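Local coordinates for protein CRISPR-associated endoribonuclease Cas6 1 (Methanocaldococcus jannaschii DSM 2661, PDB 5YI6) that probably cleaves CRISPR transcripts within their repeats as a Cas6-family endoribonuclease, helping to produce the crRNAs of an antiviral defence system, at residues Ile134-Met139 / Ser156-Asn161; Asn165-Tyr170 / Glu176-Asn181; Ala172-Lys177 / Ile218-Glu223. All blocks are in the same frame, centred on the assembly; numbering follows the deposited sequence.

Contact 1 (Ile134-Met139 / Ser156-Asn161). With PO4 (phosphate ion), chain F.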
loop_
_atom_site.group_PDB
_atom_site.type_symbol
_atom_site.label_atom_id
_atom_site.label_comp_id
_atom_site.label_asym_id
_atom_site.label_seq_id
_atom_site.Cartn_x
_atom_site.Cartn_y
_atom_site.Cartn_z
ATOM N N ILE A 134 5.628 -0.397 6.065
ATOM C CA ILE A 134 6.298 -1.559 5.467
ATOM C C ILE A 134 6.267 -2.709 6.451
ATOM O O ILE A 134 6.603 -2.547 7.632
ATOM C CB ILE A 134 7.736 -1.207 5.049
ATOM C CG1 ILE A 134 7.680 -0.293 3.818
ATOM C CG2 ILE A 134 8.620 -2.491 4.776
ATOM C CD1 ILE A 134 8.981 0.460 3.552
ATOM N N TYR A 135 5.848 -3.862 5.955
ATOM C CA TYR A 135 5.798 -5.095 6.713
ATOM C C TYR A 135 6.887 -6.013 6.190
ATOM O O TYR A 135 7.018 -6.198 4.976
ATOM C CB TYR A 135 4.421 -5.738 6.559
ATOM C CG TYR A 135 4.259 -7.076 7.235
ATOM C CD1 TYR A 135 4.370 -7.202 8.609
ATOM C CD2 TYR A 135 3.934 -8.208 6.503
ATOM C CE1 TYR A 135 4.186 -8.466 9.250
ATOM C CE2 TYR A 135 3.758 -9.449 7.127
ATOM C CZ TYR A 135 3.872 -9.558 8.499
ATOM O OH TYR A 135 3.686 -10.768 9.122
ATOM N N LEU A 136 7.666 -6.598 7.104
ATOM C CA LEU A 136 8.749 -7.469 6.672
ATOM C C LEU A 136 8.968 -8.485 7.786
ATOM O O LEU A 136 9.171 -8.078 8.922
ATOM C CB LEU A 136 10.008 -6.652 6.415
ATOM C CG LEU A 136 11.102 -7.362 5.636
ATOM C CD1 LEU A 136 10.693 -7.657 4.178
ATOM C CD2 LEU A 136 12.383 -6.521 5.734
ATOM N N LYS A 137 8.860 -9.766 7.484
ATOM C CA LYS A 137 8.878 -10.740 8.575
ATOM C C LYS A 137 9.867 -11.855 8.267
ATOM O O LYS A 137 10.265 -12.075 7.122
ATOM C CB LYS A 137 7.468 -11.303 8.821
ATOM C CG LYS A 137 6.981 -12.080 7.604
ATOM C CD LYS A 137 5.702 -12.823 7.829
ATOM C CE LYS A 137 5.395 -13.653 6.601
ATOM N NZ LYS A 137 6.620 -14.382 6.176
ATOM N N THR A 138 10.252 -12.575 9.324
ATOM C CA THR A 138 11.073 -13.770 9.154
ATOM C C THR A 138 10.655 -14.758 10.233
ATOM O O THR A 138 10.147 -14.363 11.278
ATOM C CB THR A 138 12.588 -13.429 9.193
ATOM O OG1 THR A 138 13.369 -14.586 8.877
ATOM C CG2 THR A 138 13.021 -12.892 10.536
ATOM N N MET A 139 10.819 -16.047 9.970
ATOM C CA MET A 139 10.368 -17.050 10.933
ATOM C C MET A 139 11.536 -17.418 11.848
ATOM O O MET A 139 12.679 -17.496 11.403
ATOM C CB MET A 139 9.822 -18.285 10.203
ATOM C CG MET A 139 8.760 -17.963 9.152
ATOM S SD MET A 139 7.338 -17.149 9.922
ATOM C CE MET A 139 6.766 -18.543 10.938
ATOM N N SER A 156 19.244 -6.050 12.289
ATOM C CA SER A 156 20.353 -6.211 11.356
ATOM C C SER A 156 19.908 -6.868 10.051
ATOM O O SER A 156 20.473 -6.587 8.990
ATOM C CB SER A 156 21.474 -7.039 12.012
ATOM O OG SER A 156 20.975 -8.324 12.337
ATOM N N LYS A 157 18.891 -7.732 10.094
ATOM C CA LYS A 157 18.446 -8.407 8.886
ATOM C C LYS A 157 17.542 -7.546 8.001
ATOM O O LYS A 157 17.308 -7.918 6.846
ATOM C CB LYS A 157 17.687 -9.673 9.248
ATOM C CG LYS A 157 18.587 -10.781 9.872
ATOM C CD LYS A 157 17.783 -12.064 9.981
ATOM C CE LYS A 157 18.607 -13.290 10.425
ATOM N NZ LYS A 157 19.047 -13.233 11.843
ATOM N N PHE A 158 17.059 -6.413 8.505
ATOM C CA PHE A 158 16.061 -5.645 7.752
ATOM C C PHE A 158 16.582 -5.273 6.373
ATOM O O PHE A 158 15.877 -5.425 5.369
ATOM C CB PHE A 158 15.677 -4.390 8.531
ATOM C CG PHE A 158 14.678 -3.514 7.827
ATOM C CD1 PHE A 158 13.306 -3.733 7.994
ATOM C CD2 PHE A 158 15.111 -2.464 7.031
ATOM C CE1 PHE A 158 12.366 -2.894 7.381
ATOM C CE2 PHE A 158 14.195 -1.638 6.380
ATOM C CZ PHE A 158 12.809 -1.848 6.561
ATOM N N TYR A 159 17.811 -4.755 6.314
ATOM C CA TYR A 159 18.328 -4.144 5.097
ATOM C C TYR A 159 18.322 -5.128 3.927
ATOM O O TYR A 159 17.725 -4.870 2.864
ATOM C CB TYR A 159 19.740 -3.597 5.367
ATOM C CG TYR A 159 20.263 -2.715 4.278
ATOM C CD1 TYR A 159 19.970 -1.345 4.263
ATOM C CD2 TYR A 159 21.050 -3.230 3.254
ATOM C CE1 TYR A 159 20.424 -0.532 3.252
ATOM C CE2 TYR A 159 21.514 -2.420 2.234
ATOM C CZ TYR A 159 21.183 -1.064 2.240
ATOM O OH TYR A 159 21.628 -0.238 1.255
ATOM N N GLU A 160 19.019 -6.260 4.090
ATOM C CA GLU A 160 19.087 -7.194 2.979
ATOM C C GLU A 160 17.754 -7.881 2.749
ATOM O O GLU A 160 17.438 -8.233 1.611
ATOM C CB GLU A 160 20.199 -8.229 3.213
ATOM C CG GLU A 160 21.608 -7.616 3.023
ATOM C CD GLU A 160 21.821 -7.008 1.628
ATOM O OE1 GLU A 160 21.383 -7.612 0.623
ATOM O OE2 GLU A 160 22.437 -5.924 1.530
ATOM N N ASN A 161 16.969 -8.102 3.797
ATOM C CA ASN A 161 15.682 -8.753 3.585
ATOM C C ASN A 161 14.729 -7.865 2.788
ATOM O O ASN A 161 13.980 -8.367 1.944
ATOM C CB ASN A 161 15.066 -9.173 4.909
ATOM C CG ASN A 161 15.641 -10.500 5.388
ATOM O OD1 ASN A 161 16.826 -10.765 5.182
ATOM N ND2 ASN A 161 14.824 -11.329 6.003
HETATM P P PO4 F . 19.326 -7.766 15.685
HETATM O O1 PO4 F . 20.362 -8.832 15.377
HETATM O O2 PO4 F . 18.072 -8.133 14.923
HETATM O O3 PO4 F . 19.837 -6.404 15.238
HETATM O O4 PO4 F . 19.007 -7.742 17.161
HETATM O O HOH W 1 12.272 -10.911 5.552
HETATM O O HOH W 2 16.110 -13.815 6.964
#
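Leu136 meets Phe158 and Asn161 where the first turn of helix 158-174 lies against the chain running into strand 137-142, one arm of a two-stranded beta hairpin in the C-terminal RAMP-type half of Cas6. Apolar packing comes first. CD2 of Leu136 reaches the helix start and sits 3.7 Å from CD1 of the Phe158 ring, approaching it obliquely; the same methyl lies 3.7 Å from Phe158 O and 3.9 Å from Asn161 CB. A branched leucine end suits this spot, since one methyl fills the angle between ring, carbonyl and the CB one turn on. With CG of Phe158 anti to its backbone N (chi1 179°), the end of the ring comes closer to Leu136 than the start of the side chain does, and its other neighbours include Met207 of strand 201-213.

The polar part of the contact runs through water. The amide ND2 of Asn161 donates to two waters, and an asparagine serves well because its NH2 carries two hydrogens. One water also gives a hydrogen to Lys137 O at 2.8 Å; the second has a weak link to Thr138 OG1. Polar residues fit this outer end, while Leu136 and Phe158 are buried.

Anion binding forms a third group, on the chain leading into the helix. Ser156 holds a phosphate, probably from the crystallisation liquor, through its backbone N and its hydroxyl, with Asn155 ND2 as a further donor. The short serine side chain keeps both groups close together: N reaches phosphate O3 at 3.0 Å, and OG donates to phosphate O1 at 3.1 Å.

Contact 2 (Asn165-Tyr170 / Glu176-Asn181)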
loop_
_atom_site.group_PDB
_atom_site.type_symbol
_atom_site.label_atom_id
_atom_site.label_comp_id
_atom_site.label_asym_id
_atom_site.label_seq_id
_atom_site.Cartn_x
_atom_site.Cartn_y
_atom_site.Cartn_z
ATOM N N ASN A 165 13.515 -9.155 -0.805
ATOM C CA ASN A 165 12.095 -9.228 -1.082
ATOM C C ASN A 165 11.776 -8.529 -2.402
ATOM O O ASN A 165 11.047 -9.077 -3.244
ATOM C CB ASN A 165 11.299 -8.585 0.061
ATOM C CG ASN A 165 9.852 -8.352 -0.331
ATOM O OD1 ASN A 165 9.515 -7.330 -0.946
ATOM N ND2 ASN A 165 9.008 -9.313 -0.019
ATOM N N LEU A 166 12.327 -7.313 -2.606
ATOM C CA LEU A 166 11.988 -6.585 -3.831
ATOM C C LEU A 166 12.496 -7.319 -5.065
ATOM O O LEU A 166 11.794 -7.409 -6.073
ATOM C CB LEU A 166 12.559 -5.159 -3.812
ATOM C CG LEU A 166 11.919 -4.225 -4.867
ATOM C CD1 LEU A 166 10.433 -4.063 -4.559
ATOM C CD2 LEU A 166 12.617 -2.870 -4.946
ATOM N N LYS A 167 13.723 -7.852 -5.000
ATOM C CA LYS A 167 14.281 -8.555 -6.155
ATOM C C LYS A 167 13.484 -9.829 -6.461
ATOM O O LYS A 167 13.196 -10.129 -7.635
ATOM C CB LYS A 167 15.753 -8.877 -5.888
ATOM C CG LYS A 167 16.631 -7.604 -5.764
ATOM C CD LYS A 167 18.062 -7.956 -5.328
ATOM C CE LYS A 167 18.988 -6.735 -5.342
ATOM N NZ LYS A 167 20.346 -7.012 -4.756
ATOM N N LYS A 168 13.090 -10.571 -5.422
ATOM C CA LYS A 168 12.290 -11.773 -5.667
ATOM C C LYS A 168 10.924 -11.434 -6.254
ATOM O O LYS A 168 10.433 -12.140 -7.142
ATOM C CB LYS A 168 12.131 -12.555 -4.371
ATOM C CG LYS A 168 13.428 -13.209 -3.894
ATOM C CD LYS A 168 13.217 -13.915 -2.559
ATOM C CE LYS A 168 14.540 -14.290 -1.900
ATOM N NZ LYS A 168 14.389 -14.423 -0.416
ATOM N N LYS A 169 10.281 -10.376 -5.749
ATOM C CA LYS A 169 8.996 -9.937 -6.295
ATOM C C LYS A 169 9.136 -9.492 -7.730
ATOM O O LYS A 169 8.259 -9.761 -8.554
ATOM C CB LYS A 169 8.391 -8.766 -5.465
ATOM C CG LYS A 169 7.803 -9.157 -4.155
ATOM C CD LYS A 169 6.917 -7.975 -3.580
ATOM C CE LYS A 169 7.648 -6.624 -3.682
ATOM N NZ LYS A 169 7.285 -5.750 -2.484
ATOM N N TYR A 170 10.237 -8.787 -8.048
ATOM C CA TYR A 170 10.499 -8.391 -9.425
ATOM C C TYR A 170 10.516 -9.626 -10.338
ATOM O O TYR A 170 9.873 -9.639 -11.394
ATOM C CB TYR A 170 11.837 -7.643 -9.519
ATOM C CG TYR A 170 12.158 -7.159 -10.892
ATOM C CD1 TYR A 170 11.928 -5.836 -11.252
ATOM C CD2 TYR A 170 12.699 -8.026 -11.857
ATOM C CE1 TYR A 170 12.217 -5.383 -12.515
ATOM C CE2 TYR A 170 12.978 -7.585 -13.115
ATOM C CZ TYR A 170 12.738 -6.260 -13.444
ATOM O OH TYR A 170 13.008 -5.805 -14.712
ATOM N N GLU A 176 11.431 -12.626 -15.296
ATOM C CA GLU A 176 12.733 -12.328 -15.879
ATOM C C GLU A 176 13.696 -12.150 -14.730
ATOM O O GLU A 176 13.289 -11.840 -13.599
ATOM C CB GLU A 176 12.742 -11.056 -16.751
ATOM C CG GLU A 176 11.747 -11.011 -17.882
ATOM C CD GLU A 176 12.080 -11.994 -19.016
ATOM O OE1 GLU A 176 13.173 -12.628 -18.992
ATOM O OE2 GLU A 176 11.237 -12.136 -19.928
ATOM N N LYS A 177 14.979 -12.336 -15.027
ATOM C CA LYS A 177 15.998 -12.193 -13.996
ATOM C C LYS A 177 16.071 -10.733 -13.538
ATOM O O LYS A 177 15.927 -9.804 -14.345
ATOM C CB LYS A 177 17.360 -12.618 -14.528
ATOM C CG LYS A 177 18.393 -12.683 -13.435
ATOM C CD LYS A 177 19.702 -13.223 -13.945
ATOM C CE LYS A 177 20.687 -13.421 -12.808
ATOM N NZ LYS A 177 21.970 -13.952 -13.337
ATOM N N CYS A 178 16.241 -10.545 -12.238
ATOM C CA CYS A 178 16.473 -9.209 -11.694
ATOM C C CYS A 178 17.985 -9.053 -11.614
ATOM O O CYS A 178 18.628 -9.517 -10.677
ATOM C CB CYS A 178 15.815 -9.047 -10.338
ATOM S SG CYS A 178 16.030 -7.332 -9.691
ATOM N N ASP A 179 18.557 -8.462 -12.659
ATOM C CA ASP A 179 19.974 -8.132 -12.738
ATOM C C ASP A 179 20.253 -6.728 -12.230
ATOM O O ASP A 179 21.138 -6.050 -12.749
ATOM C CB ASP A 179 20.456 -8.244 -14.185
ATOM C CG ASP A 179 20.757 -9.661 -14.594
ATOM O OD1 ASP A 179 21.212 -10.446 -13.733
ATOM O OD2 ASP A 179 20.553 -9.984 -15.787
ATOM N N MET A 180 19.459 -6.243 -11.293
ATOM C CA MET A 180 19.564 -4.869 -10.835
ATOM C C MET A 180 19.779 -4.846 -9.336
ATOM O O MET A 180 19.615 -5.844 -8.631
ATOM C CB MET A 180 18.316 -4.064 -11.213
ATOM C CG MET A 180 18.226 -3.810 -12.680
ATOM S SD MET A 180 16.777 -2.873 -13.166
ATOM C CE MET A 180 15.485 -4.109 -12.828
ATOM N N ASN A 181 20.146 -3.669 -8.847
ATOM C CA ASN A 181 20.399 -3.507 -7.437
ATOM C C ASN A 181 19.993 -2.095 -7.035
ATOM O O ASN A 181 19.847 -1.205 -7.876
ATOM C CB ASN A 181 21.869 -3.790 -7.107
ATOM C CG ASN A 181 22.138 -3.744 -5.625
ATOM O OD1 ASN A 181 21.522 -4.475 -4.855
ATOM N ND2 ASN A 181 23.099 -2.916 -5.213
HETATM O O HOH W 3 21.005 -8.322 -7.557
#
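Tyr170 and Met180 cross at about a right angle, the methionine's terminal methyl meeting the hydroxyl end of the ring: CE lies 3.5 Å from CE1, and CZ and OH of Tyr170 are equally near. Methionine suits the place because its flexible thioether chain, bent at its last torsion (chi3 -69°), can bring a methyl back to the helix from a loop backbone. Nearer the root of the ring comes Cys178. Its CB packs 3.6 Å from Tyr170 CD2, and its sulfur stands 4.4 Å from the ring centroid, 28° off the normal, an oblique sulfur-aromatic contact suited to a small, polarisable thiol close to the helix. Glu176 O approaches the edge of the same ring near its plane.

These side chains join the connection between helix 158-174 and strand 182-195 to the helix it follows, within the C-terminal RAMP-type half of the protein. The loop has no regular structure of its own, and the one direct hydrogen bond to the helix segment joins two side chains, Lys167 and Asn181. Outside these two segments Tyr170 also meets Phe220 of helix 215-224 edge-to-face.

Lys167 lies on the other flank of Cys178, its CG 4.0 Å from SG. Extended beyond CG, the lysine runs past the cysteine and crosses Asn181 obliquely, its aliphatic part packing while its ammonium reaches the polar end of the loop. There NZ donates to Asn181 OD1 at 2.8 Å, with a C=O...N angle of 141° and the donor tilted from the carbonyl plane. A water accepts a second hydrogen from NZ and donates one to Met180 O, 3.0 Å away. The amide of Asn181 is turned for both jobs: while OD1 receives the lysine, ND2 donates to Glu183 OE2.

Contact 3 (Ala172-Lys177 / Ile218-Glu223)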
loop_
_atom_site.group_PDB
_atom_site.type_symbol
_atom_site.label_atom_id
_atom_site.label_comp_id
_atom_site.label_asym_id
_atom_site.label_seq_id
_atom_site.Cartn_x
_atom_site.Cartn_y
_atom_site.Cartn_z
ATOM N N ALA A 172 9.224 -12.549 -9.727
ATOM C CA ALA A 172 7.921 -13.219 -9.725
ATOM C C ALA A 172 6.933 -12.493 -10.617
ATOM O O ALA A 172 6.101 -13.131 -11.277
ATOM C CB ALA A 172 7.355 -13.331 -8.304
ATOM N N PHE A 173 7.005 -11.159 -10.669
ATOM C CA PHE A 173 6.050 -10.413 -11.499
ATOM C C PHE A 173 6.433 -10.442 -12.969
ATOM O O PHE A 173 5.572 -10.665 -13.831
ATOM C CB PHE A 173 5.941 -8.950 -11.068
ATOM C CG PHE A 173 5.010 -8.162 -11.932
ATOM C CD1 PHE A 173 3.637 -8.352 -11.813
ATOM C CD2 PHE A 173 5.485 -7.259 -12.872
ATOM C CE1 PHE A 173 2.734 -7.632 -12.624
ATOM C CE2 PHE A 173 4.596 -6.527 -13.692
ATOM C CZ PHE A 173 3.208 -6.712 -13.551
ATOM N N TYR A 174 7.717 -10.186 -13.278
ATOM C CA TYR A 174 8.134 -10.051 -14.666
ATOM C C TYR A 174 8.532 -11.376 -15.305
ATOM O O TYR A 174 8.600 -11.433 -16.540
ATOM C CB TYR A 174 9.330 -9.075 -14.795
ATOM C CG TYR A 174 8.880 -7.639 -14.646
ATOM C CD1 TYR A 174 8.045 -7.063 -15.601
ATOM C CD2 TYR A 174 9.252 -6.879 -13.536
ATOM C CE1 TYR A 174 7.597 -5.749 -15.473
ATOM C CE2 TYR A 174 8.811 -5.545 -13.404
ATOM C CZ TYR A 174 7.978 -5.012 -14.363
ATOM O OH TYR A 174 7.510 -3.703 -14.273
ATOM N N ASN A 175 8.745 -12.421 -14.508
ATOM C CA ASN A 175 9.275 -13.684 -15.027
ATOM C C ASN A 175 10.534 -13.432 -15.858
ATOM O O ASN A 175 10.677 -13.908 -16.983
ATOM C CB ASN A 175 8.211 -14.433 -15.819
ATOM C CG ASN A 175 7.141 -15.028 -14.913
ATOM O OD1 ASN A 175 7.447 -15.743 -13.966
ATOM N ND2 ASN A 175 5.900 -14.686 -15.172
ATOM N N GLU A 176 11.431 -12.626 -15.296
ATOM C CA GLU A 176 12.733 -12.328 -15.879
ATOM C C GLU A 176 13.696 -12.150 -14.730
ATOM O O GLU A 176 13.289 -11.840 -13.599
ATOM C CB GLU A 176 12.742 -11.056 -16.751
ATOM C CG GLU A 176 11.747 -11.011 -17.882
ATOM C CD GLU A 176 12.080 -11.994 -19.016
ATOM O OE1 GLU A 176 13.173 -12.628 -18.992
ATOM O OE2 GLU A 176 11.237 -12.136 -19.928
ATOM N N LYS A 177 14.979 -12.336 -15.027
ATOM C CA LYS A 177 15.998 -12.193 -13.996
ATOM C C LYS A 177 16.071 -10.733 -13.538
ATOM O O LYS A 177 15.927 -9.804 -14.345
ATOM C CB LYS A 177 17.360 -12.618 -14.528
ATOM C CG LYS A 177 18.393 -12.683 -13.435
ATOM C CD LYS A 177 19.702 -13.223 -13.945
ATOM C CE LYS A 177 20.687 -13.421 -12.808
ATOM N NZ LYS A 177 21.970 -13.952 -13.337
ATOM N N ILE A 218 14.033 0.422 -8.453
ATOM C CA ILE A 218 13.368 1.319 -7.497
ATOM C C ILE A 218 11.943 1.616 -7.946
ATOM O O ILE A 218 11.011 1.638 -7.130
ATOM C CB ILE A 218 14.202 2.609 -7.322
ATOM C CG1 ILE A 218 15.571 2.253 -6.710
ATOM C CG2 ILE A 218 13.446 3.621 -6.439
ATOM C CD1 ILE A 218 16.579 3.434 -6.750
ATOM N N LYS A 219 11.752 1.834 -9.253
ATOM C CA LYS A 219 10.444 2.116 -9.831
ATOM C C LYS A 219 9.487 0.952 -9.613
ATOM O O LYS A 219 8.289 1.154 -9.372
ATOM C CB LYS A 219 10.610 2.395 -11.327
ATOM C CG LYS A 219 9.339 2.461 -12.114
ATOM C CD LYS A 219 9.596 2.788 -13.585
ATOM C CE LYS A 219 8.280 2.883 -14.347
ATOM N NZ LYS A 219 7.509 1.606 -14.364
ATOM N N PHE A 220 10.000 -0.284 -9.701
ATOM C CA PHE A 220 9.158 -1.425 -9.359
ATOM C C PHE A 220 8.731 -1.392 -7.892
ATOM O O PHE A 220 7.569 -1.643 -7.583
ATOM C CB PHE A 220 9.891 -2.737 -9.675
ATOM C CG PHE A 220 9.123 -3.959 -9.304
ATOM C CD1 PHE A 220 8.064 -4.393 -10.092
ATOM C CD2 PHE A 220 9.495 -4.707 -8.155
ATOM C CE1 PHE A 220 7.332 -5.566 -9.744
ATOM C CE2 PHE A 220 8.770 -5.879 -7.786
ATOM C CZ PHE A 220 7.706 -6.313 -8.601
ATOM N N GLY A 221 9.648 -1.090 -6.970
ATOM C CA GLY A 221 9.217 -0.938 -5.573
ATOM C C GLY A 221 8.228 0.214 -5.393
ATOM O O GLY A 221 7.288 0.135 -4.598
ATOM N N TYR A 222 8.414 1.280 -6.158
ATOM C CA TYR A 222 7.520 2.430 -6.078
ATOM C C TYR A 222 6.093 2.054 -6.466
ATOM O O TYR A 222 5.133 2.522 -5.852
ATOM C CB TYR A 222 8.060 3.544 -6.974
ATOM C CG TYR A 222 7.446 4.890 -6.661
ATOM C CD1 TYR A 222 7.929 5.651 -5.595
ATOM C CD2 TYR A 222 6.400 5.383 -7.423
ATOM C CE1 TYR A 222 7.353 6.926 -5.294
ATOM C CE2 TYR A 222 5.819 6.650 -7.158
ATOM C CZ TYR A 222 6.303 7.392 -6.066
ATOM O OH TYR A 222 5.768 8.629 -5.776
ATOM N N GLU A 223 5.922 1.221 -7.494
ATOM C CA GLU A 223 4.540 0.917 -7.894
ATOM C C GLU A 223 3.995 -0.396 -7.315
ATOM O O GLU A 223 2.784 -0.547 -7.183
ATOM C CB GLU A 223 4.395 0.996 -9.411
ATOM C CG GLU A 223 4.720 2.460 -9.956
ATOM C CD GLU A 223 3.859 3.687 -9.379
ATOM O OE1 GLU A 223 3.330 3.677 -8.243
ATOM O OE2 GLU A 223 3.733 4.718 -10.086
#
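Phe173 and Tyr174, at the end of helix 158-174, meet Phe220 in a helix-to-helix aromatic cluster that joins this helix to helix 215-224 in the C-terminal RAMP-type half of Cas6. Phe173 comes first. Its CB sits 3.9 Å from Phe220 CE1, so it is largely the root of the phenylalanine, together with the near side of its ring, that touches the other helix; the two side chains cross obliquely. Having CG anti to its backbone N (chi1 178°) carries the rest of the ring onward to Phe54, which it meets edge-to-face. An aromatic residue suits this place because a flat apolar side chain can serve both neighbours.

At Tyr174 the chain is about to leave the helix. CG lies beside the backbone N (chi1 -75°), and the ring folds back over its predecessor: Phe173 CD2 stands 3.5 Å above the centre of one tyrosine face. Tyr174 and Phe220 then slide past each other in opposite directions, with ring planes at 53° and centroids 5.7 Å apart, an oblique aromatic pair. Tyrosine fits this partly exposed end of the helix, where its ring can pack while carrying a polar hydroxyl.

Asn175 follows with positive phi, which asparagine tolerates better than most residues, and there the chain leaves helical geometry. On the partner helix Phe220 is buried. Its large hydrocarbon ring bridges the two successive helix residues. The closest approach between the segments is at the ring's near corner, where Phe220 CD1 lies 3.6 Å from Tyr174 CE2.

In the fold
Helix 158-174 runs through all three contacts, which follow it from its first turn to its end within the C-terminal half of the protein. Contacts 2 and 3 are practically one cluster: their centres are 6 Å apart, they share Glu176 and Lys177, and Phe220 CE2 of contact 3 comes within 3.3 Å of Tyr170 N of contact 2. Contact 1 lies back at the start of the helix, its centre 16 Å from that of contact 2, but Leu136 CD1 still packs 4.3 Å from Asn165 CB. Contact 3 comes nearest to the probable catalytic region: the Phe173 side chain is about 9 Å from that of Lys53, a transition-state stabiliser by similarity. Contacts 1 and 2 lie away from the probable catalytic residues.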